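CalG4 (Micromonospora echinospora, PDB 3IA7) is a protein of the GT-B structural clan, built from two Rossmann-like domains, each a parallel beta sheet flanked by helices. Local coordinates at residues V55-E60 / V88-A93; A135-Y140 / E202-R207; N240-H245 / G268-P273; P319-P324 / S344-D349. One frame throughout, in Å; residues are numbered along the deposited sequence.

Contact 1: V55-E60 / V88-A93; sequences VLYKSE and VAILRA
Tyr57 lays one face of its ring on Ile90, while Ala89 CB comes to the ring at CD1 and Ala93 CB to the CB of the tyrosine. Ile90 CG1 stands 3.6 Å from the centroid of the Tyr57 ring and only 6° off its normal, a CH-pi contact centred on the face, while CD1 of Ile90 reaches on toward the phenolic end. Tyr57 CG sits between its own backbone N and carbonyl carbon (chi1 86°), which brings the ring face over Ile90. Ala93 CB abuts Tyr57 CB at 3.7 Å and lies equally near Leu56 O. One helical turn earlier, Ala89 CB approaches Tyr57 CD1 obliquely at 3.9 Å and rests against Lys58 O at 3.6 Å. Small residues one turn apart thus let the chain come close, and no hydrogen bond crosses between the segments. The phenol oxygen is held farther along, by Glu86 of the same helix and the backbone N of Gln13. Val55 CG1 rests on Ala93 O at 3.6 Å. Helix 75-98 thereby packs against the end of strand 53-56, an outermost strand of the seven-stranded parallel sheet; Val38 of the adjoining strand 34-39 touches both Tyr57 and Ile90, and helix 113-123 receives Ile90 at Ala115.

Contact 2: A135-Y140 / E202-R207; sequences AANEHY and ETFDER
Asn137 spreads its side-chain amide over the ring of Phe204, and from CB outward most of its atoms lie against that ring. CB meets Phe204 CE1 at 3.7 Å; CG, set between the backbone N and the carbonyl carbon (chi1 66°), which places the amide over the ring, lies 3.5 Å from both CE1 and CZ of Phe204. The branches part here. OD1 turns back to its own chain, accepting from His139 N at 2.8 Å in an Asx turn, with the donor above the carbonyl plane. ND2 sits 3.3 Å above the centre of the Phe204 ring, and with amide and ring planes 5° apart the two groups are stacked. The same nitrogen donates to Thr203 OG1 at 3.0 Å, almost straight (177°) and in the amide plane, so the amide's rotation is fixed from both ends; Thr203 OG1 is also hydrogen-bonded to Phe200 O. Thr203 CB lies over a face of the His139 imidazole. Phe204 also meets Phe208 edge-to-face. The contact joins the loop between strand 127-131 and helix 142-150 to the loop leading into strand 208-210, an outermost strand of the seven-stranded sheet.

Contact 3: N240-H245 / G268-P273; sequences NQFNEH and GGFLDP
Asn240 reaches across to Gly268 and Gly269, joining two loops that follow neighbouring parallel strands, 233-237 and 262-266, of the C-terminal Rossmann-like domain of this GT-B fold. The tight part lies here. Gly268, with its positive phi (81°), brings its backbone within 4.2 Å of Asn240, CA to CA. With CG anti to the backbone N (chi1 -157°), the Asn240 amide extends to the glycines, and OD1 accepts from Gly269 N at 2.6 Å, the donor nearly in line with the carbonyl bond. Asn240 ND2 lies 3.5 Å from Phe270 CE2, and Pro222 of the second subunit packs on Asn240.

Toward solvent the fit is looser. Phe270 and Phe242 are exposed and lie side by side, pointing the same way, their planes 21° apart; the rings are slid so far that they barely overlap, with centroids 5.3 Å from each other. Phe270 CE2 stands over the rim of one face of Phe242. Farther on, the exposed Glu244 brings just its aliphatic part to the buried Leu271, CB to CD1 at 3.8 Å, before its chain bends away. Between the two regimes, Gln241 O meets the edge of the Phe270 ring at CD2, 3.3 Å away, and a water bridges the backbones, donating to Gln241 O and accepting from Phe270 N at 2.8 Å.

Contact 4: P319-P324 / S344-D349; sequences PLVLVP and SVLRPD
Val321, in strand 320-322, obliquely crosses Leu346, just past the end of strand 343-345; helix 331-339 connects these parallel strands in a beta-alpha-beta crossover of the C-terminal Rossmann-like domain. The strands pair Val321 with Ser344 and Leu322 with Val345, so successive side chains alternate between the sheet's two faces. On the face of Val321 and Ser344, the valine CG2 lies 3.7 Å from Ser344 OG. Its CG1, anti to the backbone N (chi1 180°), also reaches Leu346 CD1 at 3.9 Å. Val323 runs alongside Leu346, both pointing the same way, with Val323 CG1 against Leu346 CB at 3.8 Å. Helix 353-365 lies against this group, Leu363 touching Val321 and Ala359 touching Leu346.

Leu322 and Val345 point to the other face, where helix 331-339 packs: Ala334 and Val337 meet Leu322, and Ile338 meets Val345. Beyond the strand end, Pro324 meets Val345 at about a right angle, its CD pressed to Val345 CG2 at 3.5 Å, tighter than usual van der Waals contact. Val345 CG2 also lies over the centre of the Arg347 guanidinium, on one face of that group. The backbone ladder threads between the faces. Ser344 N donates to Leu320 O, Leu322 N donates to Ser344 O, and Leu346 N closes it on Leu322 O at 2.8 Å, with an N-H...O angle of 170°.

Overall arrangement
The four contacts follow one another in series along the chain, two in each half of the GT-B architecture. Contacts 1 and 2 belong to the domain built on the seven-stranded parallel sheet: contact 1 involves its outermost strand 53-56, and contact 2 lies in loops near the other outermost strand, 208-210, with centres 30 Å apart. Contacts 3 and 4 belong to the domain built on the six-stranded sheet: contact 3 joins loops following two of its neighbouring strands, whereas contact 4 pairs its outermost strand 343-345 with strand 320-322. Their centres are 19 Å apart. Between the domains, contacts 1 and 3 approach to about 12 Å at their nearest atoms. None touches another; each joins a different part of its domain.

Contact 1: V55-E60 / V88-A93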
loop_
_atom_site.group_PDB
_atom_site.type_symbol
_atom_site.label_atom_id
_atom_site.label_comp_id
_atom_site.label_asym_id
_atom_site.label_seq_id
_atom_site.Cartn_x
_atom_site.Cartn_y
_atom_site.Cartn_z
ATOM N N VAL A 55 -7.058 -19.997 9.464
ATOM C CA VAL A 55 -7.586 -21.352 9.420
ATOM C C VAL A 55 -7.187 -21.866 8.034
ATOM O O VAL A 55 -7.630 -21.321 6.993
ATOM C CB VAL A 55 -9.128 -21.360 9.549
ATOM C CG1 VAL A 55 -9.703 -22.788 9.136
ATOM C CG2 VAL A 55 -9.541 -20.984 10.994
ATOM N N LEU A 56 -6.337 -22.889 7.998
ATOM C CA LEU A 56 -5.891 -23.432 6.683
ATOM C C LEU A 56 -6.902 -24.381 6.057
ATOM O O LEU A 56 -7.576 -25.164 6.772
ATOM C CB LEU A 56 -4.572 -24.223 6.830
ATOM C CG LEU A 56 -3.387 -23.403 7.341
ATOM C CD1 LEU A 56 -2.215 -24.371 7.590
ATOM C CD2 LEU A 56 -3.027 -22.357 6.319
ATOM N N TYR A 57 -7.002 -24.308 4.726
ATOM C CA TYR A 57 -7.711 -25.321 3.967
ATOM C C TYR A 57 -6.769 -25.797 2.850
ATOM O O TYR A 57 -5.780 -25.121 2.500
ATOM C CB TYR A 57 -9.081 -24.762 3.454
ATOM C CG TYR A 57 -9.028 -23.998 2.125
ATOM C CD1 TYR A 57 -9.298 -24.655 0.901
ATOM C CD2 TYR A 57 -8.669 -22.639 2.078
ATOM C CE1 TYR A 57 -9.262 -23.949 -0.321
ATOM C CE2 TYR A 57 -8.654 -21.949 0.859
ATOM C CZ TYR A 57 -8.963 -22.611 -0.321
ATOM O OH TYR A 57 -8.885 -21.940 -1.547
ATOM N N LYS A 58 -7.102 -26.971 2.315
ATOM C CA LYS A 58 -6.399 -27.581 1.225
ATOM C C LYS A 58 -7.172 -27.316 -0.064
ATOM O O LYS A 58 -8.325 -27.731 -0.218
ATOM C CB LYS A 58 -6.308 -29.086 1.457
ATOM C CG LYS A 58 -5.841 -29.858 0.216
ATOM C CD LYS A 58 -4.346 -29.779 0.066
ATOM C CE LYS A 58 -3.855 -30.789 -1.000
ATOM N NZ LYS A 58 -2.403 -30.477 -1.272
ATOM N N SER A 59 -6.521 -26.606 -0.970
ATOM C CA SER A 59 -7.145 -26.257 -2.242
ATOM C C SER A 59 -7.170 -27.376 -3.225
ATOM O O SER A 59 -6.144 -28.061 -3.445
ATOM C CB SER A 59 -6.428 -25.057 -2.877
ATOM O OG SER A 59 -7.077 -24.619 -4.044
ATOM N N GLU A 60 -8.332 -27.526 -3.853
ATOM C CA GLU A 60 -8.489 -28.400 -5.031
ATOM C C GLU A 60 -7.520 -28.063 -6.160
ATOM O O GLU A 60 -7.165 -28.922 -6.966
ATOM C CB GLU A 60 -9.928 -28.341 -5.547
ATOM C CG GLU A 60 -10.935 -28.866 -4.542
ATOM C CD GLU A 60 -10.907 -30.394 -4.398
ATOM O OE1 GLU A 60 -10.958 -31.107 -5.410
ATOM O OE2 GLU A 60 -10.816 -30.872 -3.251
ATOM N N VAL A 88 -16.671 -26.388 -0.954
ATOM C CA VAL A 88 -16.808 -27.403 0.120
ATOM C C VAL A 88 -15.527 -27.533 1.003
ATOM O O VAL A 88 -15.603 -27.705 2.237
ATOM C CB VAL A 88 -17.236 -28.789 -0.449
ATOM C CG1 VAL A 88 -17.175 -29.887 0.622
ATOM C CG2 VAL A 88 -18.679 -28.722 -1.010
ATOM N N ALA A 89 -14.362 -27.445 0.376
ATOM C CA ALA A 89 -13.085 -27.481 1.104
ATOM C C ALA A 89 -13.024 -26.370 2.166
ATOM O O ALA A 89 -12.646 -26.624 3.312
ATOM C CB ALA A 89 -11.899 -27.392 0.117
ATOM N N ILE A 90 -13.423 -25.171 1.774
ATOM C CA ILE A 90 -13.439 -23.984 2.646
ATOM C C ILE A 90 -14.495 -24.122 3.743
ATOM O O ILE A 90 -14.205 -23.899 4.942
ATOM C CB ILE A 90 -13.689 -22.691 1.801
ATOM C CG1 ILE A 90 -12.427 -22.381 0.929
ATOM C CG2 ILE A 90 -14.036 -21.457 2.734
ATOM C CD1 ILE A 90 -12.714 -21.491 -0.229
ATOM N N LEU A 91 -15.700 -24.525 3.331
ATOM C CA LEU A 91 -16.805 -24.782 4.256
ATOM C C LEU A 91 -16.404 -25.807 5.351
ATOM O O LEU A 91 -16.556 -25.551 6.560
ATOM C CB LEU A 91 -18.033 -25.255 3.413
ATOM C CG LEU A 91 -19.348 -25.655 4.082
ATOM C CD1 LEU A 91 -19.967 -24.428 4.689
ATOM C CD2 LEU A 91 -20.247 -26.180 2.977
ATOM N N ARG A 92 -15.867 -26.954 4.950
ATOM C CA ARG A 92 -15.473 -27.969 5.936
ATOM C C ARG A 92 -14.375 -27.445 6.864
ATOM O O ARG A 92 -14.398 -27.765 8.057
ATOM C CB ARG A 92 -14.986 -29.276 5.273
ATOM C CG ARG A 92 -16.148 -30.050 4.540
ATOM C CD ARG A 92 -15.641 -31.293 3.848
ATOM N NE ARG A 92 -16.719 -31.922 3.088
ATOM C CZ ARG A 92 -16.555 -32.983 2.304
ATOM N NH1 ARG A 92 -15.346 -33.539 2.145
ATOM N NH2 ARG A 92 -17.616 -33.465 1.674
ATOM N N ALA A 93 -13.365 -26.728 6.321
ATOM C CA ALA A 93 -12.234 -26.257 7.155
ATOM C C ALA A 93 -12.728 -25.290 8.219
ATOM O O ALA A 93 -12.278 -25.348 9.345
ATOM C CB ALA A 93 -11.200 -25.520 6.329
#

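Contact 2: A135-Y140 / E202-R207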
loop_
_atom_site.group_PDB
_atom_site.type_symbol
_atom_site.label_atom_id
_atom_site.label_comp_id
_atom_site.label_asym_id
_atom_site.label_seq_id
_atom_site.Cartn_x
_atom_site.Cartn_y
_atom_site.Cartn_z
ATOM N N ALA A 135 -20.323 -6.325 -9.347
ATOM C CA ALA A 135 -21.519 -6.779 -8.650
ATOM C C ALA A 135 -22.635 -7.350 -9.584
ATOM O O ALA A 135 -22.702 -6.990 -10.772
ATOM C CB ALA A 135 -22.050 -5.628 -7.809
ATOM N N ALA A 136 -23.489 -8.202 -9.028
ATOM C CA ALA A 136 -24.571 -8.833 -9.778
ATOM C C ALA A 136 -25.867 -8.525 -9.082
ATOM O O ALA A 136 -25.958 -8.482 -7.842
ATOM C CB ALA A 136 -24.371 -10.362 -9.910
ATOM N N ASN A 137 -26.875 -8.268 -9.895
ATOM C CA ASN A 137 -28.246 -8.195 -9.397
ATOM C C ASN A 137 -29.180 -8.638 -10.517
ATOM O O ASN A 137 -28.739 -9.167 -11.545
ATOM C CB ASN A 137 -28.573 -6.774 -8.865
ATOM C CG ASN A 137 -28.588 -5.692 -9.976
ATOM O OD1 ASN A 137 -28.472 -6.002 -11.159
ATOM N ND2 ASN A 137 -28.739 -4.412 -9.571
ATOM N N GLU A 138 -30.467 -8.346 -10.394
ATOM C CA GLU A 138 -31.406 -8.818 -11.434
ATOM C C GLU A 138 -31.184 -8.173 -12.809
ATOM O O GLU A 138 -31.691 -8.669 -13.820
ATOM C CB GLU A 138 -32.846 -8.666 -10.960
ATOM C CG GLU A 138 -33.319 -7.225 -10.942
ATOM C CD GLU A 138 -33.036 -6.476 -9.623
ATOM O OE1 GLU A 138 -32.101 -6.847 -8.842
ATOM O OE2 GLU A 138 -33.790 -5.478 -9.391
ATOM N N HIS A 139 -30.439 -7.069 -12.852
ATOM C CA HIS A 139 -30.182 -6.339 -14.086
ATOM C C HIS A 139 -28.942 -6.767 -14.819
ATOM O O HIS A 139 -28.842 -6.595 -16.052
ATOM C CB HIS A 139 -30.129 -4.827 -13.798
ATOM C CG HIS A 139 -31.440 -4.295 -13.350
ATOM N ND1 HIS A 139 -31.815 -4.279 -12.026
ATOM C CD2 HIS A 139 -32.522 -3.896 -14.057
ATOM C CE1 HIS A 139 -33.046 -3.811 -11.928
ATOM N NE2 HIS A 139 -33.507 -3.598 -13.145
ATOM N N TYR A 140 -27.982 -7.291 -14.064
ATOM C CA TYR A 140 -26.637 -7.534 -14.582
ATOM C C TYR A 140 -25.906 -8.588 -13.799
ATOM O O TYR A 140 -25.905 -8.599 -12.567
ATOM C CB TYR A 140 -25.772 -6.257 -14.597
ATOM C CG TYR A 140 -24.363 -6.530 -15.089
ATOM C CD1 TYR A 140 -24.091 -6.672 -16.457
ATOM C CD2 TYR A 140 -23.308 -6.666 -14.190
ATOM C CE1 TYR A 140 -22.828 -6.955 -16.907
ATOM C CE2 TYR A 140 -22.028 -6.937 -14.640
ATOM C CZ TYR A 140 -21.812 -7.089 -16.012
ATOM O OH TYR A 140 -20.551 -7.346 -16.467
ATOM N N GLU A 202 -26.657 2.326 -11.558
ATOM C CA GLU A 202 -27.867 3.000 -11.020
ATOM C C GLU A 202 -28.909 2.052 -10.426
ATOM O O GLU A 202 -29.778 2.488 -9.668
ATOM C CB GLU A 202 -28.521 3.923 -12.069
ATOM C CG GLU A 202 -29.252 3.192 -13.199
ATOM C CD GLU A 202 -29.748 4.145 -14.267
ATOM O OE1 GLU A 202 -29.085 5.165 -14.523
ATOM O OE2 GLU A 202 -30.778 3.864 -14.862
ATOM N N THR A 203 -28.823 0.773 -10.807
ATOM C CA THR A 203 -29.804 -0.226 -10.426
ATOM C C THR A 203 -29.422 -0.899 -9.100
ATOM O O THR A 203 -30.184 -1.699 -8.570
ATOM C CB THR A 203 -29.952 -1.322 -11.530
ATOM O OG1 THR A 203 -28.746 -2.121 -11.561
ATOM C CG2 THR A 203 -30.207 -0.678 -12.868
ATOM N N PHE A 204 -28.249 -0.573 -8.564
ATOM C CA PHE A 204 -27.755 -1.244 -7.349
ATOM C C PHE A 204 -28.198 -0.489 -6.113
ATOM O O PHE A 204 -27.844 0.690 -5.947
ATOM C CB PHE A 204 -26.195 -1.477 -7.393
ATOM C CG PHE A 204 -25.798 -2.580 -8.332
ATOM C CD1 PHE A 204 -25.672 -3.920 -7.863
ATOM C CD2 PHE A 204 -25.651 -2.305 -9.688
ATOM C CE1 PHE A 204 -25.391 -4.961 -8.757
ATOM C CE2 PHE A 204 -25.362 -3.303 -10.605
ATOM C CZ PHE A 204 -25.210 -4.669 -10.132
ATOM N N ASP A 205 -28.973 -1.156 -5.254
ATOM C CA ASP A 205 -29.510 -0.486 -4.084
ATOM C C ASP A 205 -28.500 -0.315 -2.945
ATOM O O ASP A 205 -27.335 -0.682 -3.081
ATOM C CB ASP A 205 -30.853 -1.091 -3.611
ATOM C CG ASP A 205 -30.731 -2.507 -3.107
ATOM O OD1 ASP A 205 -29.640 -2.942 -2.667
ATOM O OD2 ASP A 205 -31.753 -3.231 -3.154
ATOM N N GLU A 206 -28.980 0.164 -1.794
ATOM C CA GLU A 206 -28.087 0.513 -0.699
ATOM C C GLU A 206 -27.383 -0.703 -0.066
ATOM O O GLU A 206 -26.443 -0.489 0.676
ATOM C CB GLU A 206 -28.806 1.334 0.395
ATOM C CG GLU A 206 -30.004 0.615 0.974
ATOM C CD GLU A 206 -31.176 0.591 -0.023
ATOM O OE1 GLU A 206 -31.211 1.454 -0.944
ATOM O OE2 GLU A 206 -32.025 -0.321 0.084
ATOM N N ARG A 207 -27.809 -1.931 -0.376
ATOM C CA ARG A 207 -27.064 -3.154 0.026
ATOM C C ARG A 207 -25.707 -3.312 -0.674
ATOM O O ARG A 207 -24.927 -4.208 -0.346
ATOM C CB ARG A 207 -27.897 -4.392 -0.212
ATOM C CG ARG A 207 -29.204 -4.497 0.641
ATOM C CD ARG A 207 -29.953 -5.703 0.138
ATOM N NE ARG A 207 -30.438 -5.503 -1.236
ATOM C CZ ARG A 207 -31.206 -6.374 -1.886
ATOM N NH1 ARG A 207 -31.541 -7.503 -1.295
ATOM N NH2 ARG A 207 -31.620 -6.132 -3.126
#

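Contact 3: N240-H245 / G268-P273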
loop_
_atom_site.group_PDB
_atom_site.type_symbol
_atom_site.label_atom_id
_atom_site.label_comp_id
_atom_site.label_asym_id
_atom_site.label_seq_id
_atom_site.Cartn_x
_atom_site.Cartn_y
_atom_site.Cartn_z
ATOM N N ASN A 240 2.259 -10.934 -12.687
ATOM C CA ASN A 240 3.216 -11.933 -12.251
ATOM C C ASN A 240 2.968 -13.213 -13.053
ATOM O O ASN A 240 2.386 -14.182 -12.539
ATOM C CB ASN A 240 3.035 -12.180 -10.757
ATOM C CG ASN A 240 4.265 -12.745 -10.100
ATOM O OD1 ASN A 240 5.394 -12.368 -10.416
ATOM N ND2 ASN A 240 4.053 -13.641 -9.156
ATOM N N GLN A 241 3.375 -13.173 -14.326
ATOM C CA GLN A 241 3.023 -14.190 -15.306
ATOM C C GLN A 241 3.761 -15.475 -15.008
ATOM O O GLN A 241 4.999 -15.479 -14.986
ATOM C CB GLN A 241 3.377 -13.725 -16.727
ATOM C CG GLN A 241 2.436 -12.672 -17.333
ATOM C CD GLN A 241 1.164 -13.269 -17.937
ATOM O OE1 GLN A 241 1.175 -14.368 -18.509
ATOM N NE2 GLN A 241 0.065 -12.534 -17.821
ATOM N N PHE A 242 3.003 -16.556 -14.800
ATOM C CA PHE A 242 3.574 -17.908 -14.688
ATOM C C PHE A 242 4.240 -18.299 -16.018
ATOM O O PHE A 242 5.110 -19.175 -16.062
ATOM C CB PHE A 242 2.498 -18.942 -14.316
ATOM C CG PHE A 242 1.702 -18.590 -13.077
ATOM C CD1 PHE A 242 0.667 -17.647 -13.133
ATOM C CD2 PHE A 242 1.968 -19.220 -11.860
ATOM C CE1 PHE A 242 -0.080 -17.324 -11.989
ATOM C CE2 PHE A 242 1.226 -18.909 -10.712
ATOM C CZ PHE A 242 0.201 -17.953 -10.778
ATOM N N ASN A 243 3.809 -17.631 -17.088
ATOM C CA ASN A 243 4.323 -17.844 -18.442
ATOM C C ASN A 243 5.376 -16.810 -18.859
ATOM O O ASN A 243 5.306 -15.636 -18.495
ATOM C CB ASN A 243 3.169 -17.903 -19.461
ATOM C CG ASN A 243 2.123 -18.972 -19.109
ATOM O OD1 ASN A 243 2.171 -20.101 -19.609
ATOM N ND2 ASN A 243 1.185 -18.614 -18.235
ATOM N N GLU A 244 6.360 -17.285 -19.614
ATOM C CA GLU A 244 7.454 -16.473 -20.099
ATOM C C GLU A 244 7.000 -15.788 -21.395
ATOM O O GLU A 244 6.818 -16.461 -22.417
ATOM C CB GLU A 244 8.700 -17.355 -20.378
ATOM C CG GLU A 244 9.181 -18.301 -19.233
ATOM C CD GLU A 244 8.606 -19.728 -19.312
ATOM O OE1 GLU A 244 7.439 -19.894 -19.750
ATOM O OE2 GLU A 244 9.315 -20.696 -18.926
ATOM N N HIS A 245 6.801 -14.470 -21.362
ATOM C CA HIS A 245 6.546 -13.712 -22.604
ATOM C C HIS A 245 7.694 -12.735 -22.912
ATOM O O HIS A 245 7.466 -11.525 -23.001
ATOM C CB HIS A 245 5.166 -13.005 -22.595
ATOM C CG HIS A 245 4.006 -13.955 -22.638
ATOM N ND1 HIS A 245 3.138 -14.120 -21.578
ATOM C CD2 HIS A 245 3.593 -14.818 -23.599
ATOM C CE1 HIS A 245 2.238 -15.039 -21.886
ATOM N NE2 HIS A 245 2.491 -15.479 -23.107
ATOM N N GLY A 268 7.630 -9.406 -13.568
ATOM C CA GLY A 268 7.155 -10.400 -12.607
ATOM C C GLY A 268 8.239 -11.342 -12.094
ATOM O O GLY A 268 9.384 -11.282 -12.534
ATOM N N GLY A 269 7.873 -12.231 -11.180
ATOM C CA GLY A 269 8.856 -12.947 -10.402
ATOM C C GLY A 269 9.269 -14.246 -11.018
ATOM O O GLY A 269 10.033 -15.002 -10.408
ATOM N N PHE A 270 8.757 -14.526 -12.220
ATOM C CA PHE A 270 8.991 -15.814 -12.879
ATOM C C PHE A 270 9.868 -15.677 -14.130
ATOM O O PHE A 270 10.196 -16.677 -14.766
ATOM C CB PHE A 270 7.652 -16.476 -13.236
ATOM C CG PHE A 270 6.832 -16.864 -12.038
ATOM C CD1 PHE A 270 7.310 -17.797 -11.114
ATOM C CD2 PHE A 270 5.593 -16.286 -11.825
ATOM C CE1 PHE A 270 6.554 -18.155 -10.000
ATOM C CE2 PHE A 270 4.828 -16.624 -10.726
ATOM C CZ PHE A 270 5.306 -17.562 -9.798
ATOM N N LEU A 271 10.254 -14.447 -14.468
ATOM C CA LEU A 271 11.094 -14.194 -15.648
ATOM C C LEU A 271 12.393 -13.503 -15.237
ATOM O O LEU A 271 12.359 -12.467 -14.565
ATOM C CB LEU A 271 10.321 -13.349 -16.693
ATOM C CG LEU A 271 10.769 -13.314 -18.160
ATOM C CD1 LEU A 271 10.878 -14.760 -18.749
ATOM C CD2 LEU A 271 9.841 -12.460 -19.023
ATOM N N ASP A 272 13.527 -14.090 -15.621
ATOM C CA ASP A 272 14.853 -13.491 -15.438
ATOM C C ASP A 272 15.012 -12.343 -16.449
ATOM O O ASP A 272 14.897 -12.572 -17.653
ATOM C CB ASP A 272 15.915 -14.579 -15.670
ATOM C CG ASP A 272 17.365 -14.090 -15.457
ATOM O OD1 ASP A 272 17.615 -12.872 -15.292
ATOM O OD2 ASP A 272 18.277 -14.957 -15.481
ATOM N N PRO A 273 15.247 -11.100 -15.972
ATOM C CA PRO A 273 15.428 -9.991 -16.929
ATOM C C PRO A 273 16.635 -10.158 -17.863
ATOM O O PRO A 273 16.675 -9.549 -18.926
ATOM C CB PRO A 273 15.530 -8.739 -16.030
ATOM C CG PRO A 273 15.912 -9.276 -14.667
ATOM C CD PRO A 273 15.314 -10.639 -14.573
HETATM O O HOH W 1 7.293 -13.333 -14.234
#

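Contact 4: P319-P324 / S344-D349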
loop_
_atom_site.group_PDB
_atom_site.type_symbol
_atom_site.label_atom_id
_atom_site.label_comp_id
_atom_site.label_asym_id
_atom_site.label_seq_id
_atom_site.Cartn_x
_atom_site.Cartn_y
_atom_site.Cartn_z
ATOM N N PRO A 319 -4.050 6.786 -18.624
ATOM C CA PRO A 319 -4.825 6.015 -19.598
ATOM C C PRO A 319 -4.122 4.709 -20.029
ATOM O O PRO A 319 -2.897 4.606 -19.944
ATOM C CB PRO A 319 -4.995 6.990 -20.797
ATOM C CG PRO A 319 -3.793 7.874 -20.741
ATOM C CD PRO A 319 -3.437 7.999 -19.220
ATOM N N LEU A 320 -4.889 3.725 -20.491
ATOM C CA LEU A 320 -4.328 2.364 -20.708
ATOM C C LEU A 320 -4.305 1.959 -22.184
ATOM O O LEU A 320 -5.225 2.289 -22.957
ATOM C CB LEU A 320 -5.163 1.332 -19.937
ATOM C CG LEU A 320 -5.058 1.314 -18.405
ATOM C CD1 LEU A 320 -5.046 2.694 -17.872
ATOM C CD2 LEU A 320 -6.257 0.581 -17.861
ATOM N N VAL A 321 -3.270 1.215 -22.571
ATOM C CA VAL A 321 -3.362 0.385 -23.758
ATOM C C VAL A 321 -3.370 -1.062 -23.229
ATOM O O VAL A 321 -2.515 -1.437 -22.409
ATOM C CB VAL A 321 -2.216 0.607 -24.733
ATOM C CG1 VAL A 321 -2.361 -0.304 -25.979
ATOM C CG2 VAL A 321 -2.175 2.114 -25.158
ATOM N N LEU A 322 -4.384 -1.810 -23.634
ATOM C CA LEU A 322 -4.647 -3.150 -23.119
ATOM C C LEU A 322 -4.196 -4.230 -24.090
ATOM O O LEU A 322 -4.380 -4.110 -25.309
ATOM C CB LEU A 322 -6.135 -3.300 -22.792
ATOM C CG LEU A 322 -6.582 -2.471 -21.562
ATOM C CD1 LEU A 322 -7.873 -2.976 -21.018
ATOM C CD2 LEU A 322 -5.604 -2.428 -20.384
ATOM N N VAL A 323 -3.602 -5.285 -23.540
ATOM C CA VAL A 323 -3.301 -6.502 -24.292
ATOM C C VAL A 323 -3.921 -7.690 -23.506
ATOM O O VAL A 323 -3.220 -8.457 -22.813
ATOM C CB VAL A 323 -1.800 -6.585 -24.568
ATOM C CG1 VAL A 323 -1.408 -5.549 -25.685
ATOM C CG2 VAL A 323 -0.952 -6.354 -23.308
ATOM N N PRO A 324 -5.264 -7.809 -23.563
ATOM C CA PRO A 324 -6.026 -8.761 -22.732
ATOM C C PRO A 324 -5.791 -10.236 -23.017
ATOM O O PRO A 324 -6.122 -11.070 -22.165
ATOM C CB PRO A 324 -7.492 -8.458 -23.063
ATOM C CG PRO A 324 -7.513 -7.215 -23.831
ATOM C CD PRO A 324 -6.154 -7.001 -24.423
ATOM N N SER A 344 -7.429 1.944 -25.008
ATOM C CA SER A 344 -7.519 1.212 -26.250
ATOM C C SER A 344 -7.025 -0.238 -26.044
ATOM O O SER A 344 -6.541 -0.614 -24.961
ATOM C CB SER A 344 -6.712 1.940 -27.318
ATOM O OG SER A 344 -5.342 1.940 -26.966
ATOM N N VAL A 345 -7.184 -1.051 -27.071
ATOM C CA VAL A 345 -6.816 -2.449 -27.003
ATOM C C VAL A 345 -5.964 -2.811 -28.220
ATOM O O VAL A 345 -6.250 -2.368 -29.327
ATOM C CB VAL A 345 -8.075 -3.342 -26.884
ATOM C CG1 VAL A 345 -8.978 -3.243 -28.130
ATOM C CG2 VAL A 345 -7.698 -4.798 -26.606
ATOM N N LEU A 346 -4.901 -3.591 -28.003
ATOM C CA LEU A 346 -4.155 -4.186 -29.112
ATOM C C LEU A 346 -4.462 -5.673 -29.175
ATOM O O LEU A 346 -4.529 -6.337 -28.140
ATOM C CB LEU A 346 -2.653 -4.005 -28.932
ATOM C CG LEU A 346 -2.048 -2.596 -29.125
ATOM C CD1 LEU A 346 -0.652 -2.568 -28.588
ATOM C CD2 LEU A 346 -2.046 -2.255 -30.591
ATOM N N ARG A 347 -4.644 -6.184 -30.383
ATOM C CA ARG A 347 -4.773 -7.645 -30.566
ATOM C C ARG A 347 -3.431 -8.334 -30.779
ATOM O O ARG A 347 -2.436 -7.660 -31.049
ATOM C CB ARG A 347 -5.755 -8.006 -31.696
ATOM C CG ARG A 347 -7.184 -7.488 -31.463
ATOM C CD ARG A 347 -7.756 -7.832 -30.076
ATOM N NE ARG A 347 -9.055 -7.194 -29.860
ATOM C CZ ARG A 347 -9.867 -7.422 -28.824
ATOM N NH1 ARG A 347 -9.539 -8.307 -27.879
ATOM N NH2 ARG A 347 -11.021 -6.764 -28.737
ATOM N N PRO A 348 -3.402 -9.681 -30.634
ATOM C CA PRO A 348 -2.215 -10.481 -30.918
ATOM C C PRO A 348 -1.537 -10.142 -32.249
ATOM O O PRO A 348 -0.306 -10.103 -32.292
ATOM C CB PRO A 348 -2.771 -11.915 -30.948
ATOM C CG PRO A 348 -3.845 -11.884 -29.947
ATOM C CD PRO A 348 -4.509 -10.541 -30.150
ATOM N N ASP A 349 -2.297 -9.891 -33.318
ATOM C CA ASP A 349 -1.648 -9.525 -34.585
ATOM C C ASP A 349 -1.146 -8.081 -34.657
ATOM O O ASP A 349 -0.534 -7.678 -35.631
ATOM C CB ASP A 349 -2.439 -9.917 -35.852
ATOM C CG ASP A 349 -3.968 -9.796 -35.720
ATOM O OD1 ASP A 349 -4.529 -9.236 -34.752
ATOM O OD2 ASP A 349 -4.633 -10.314 -36.648
#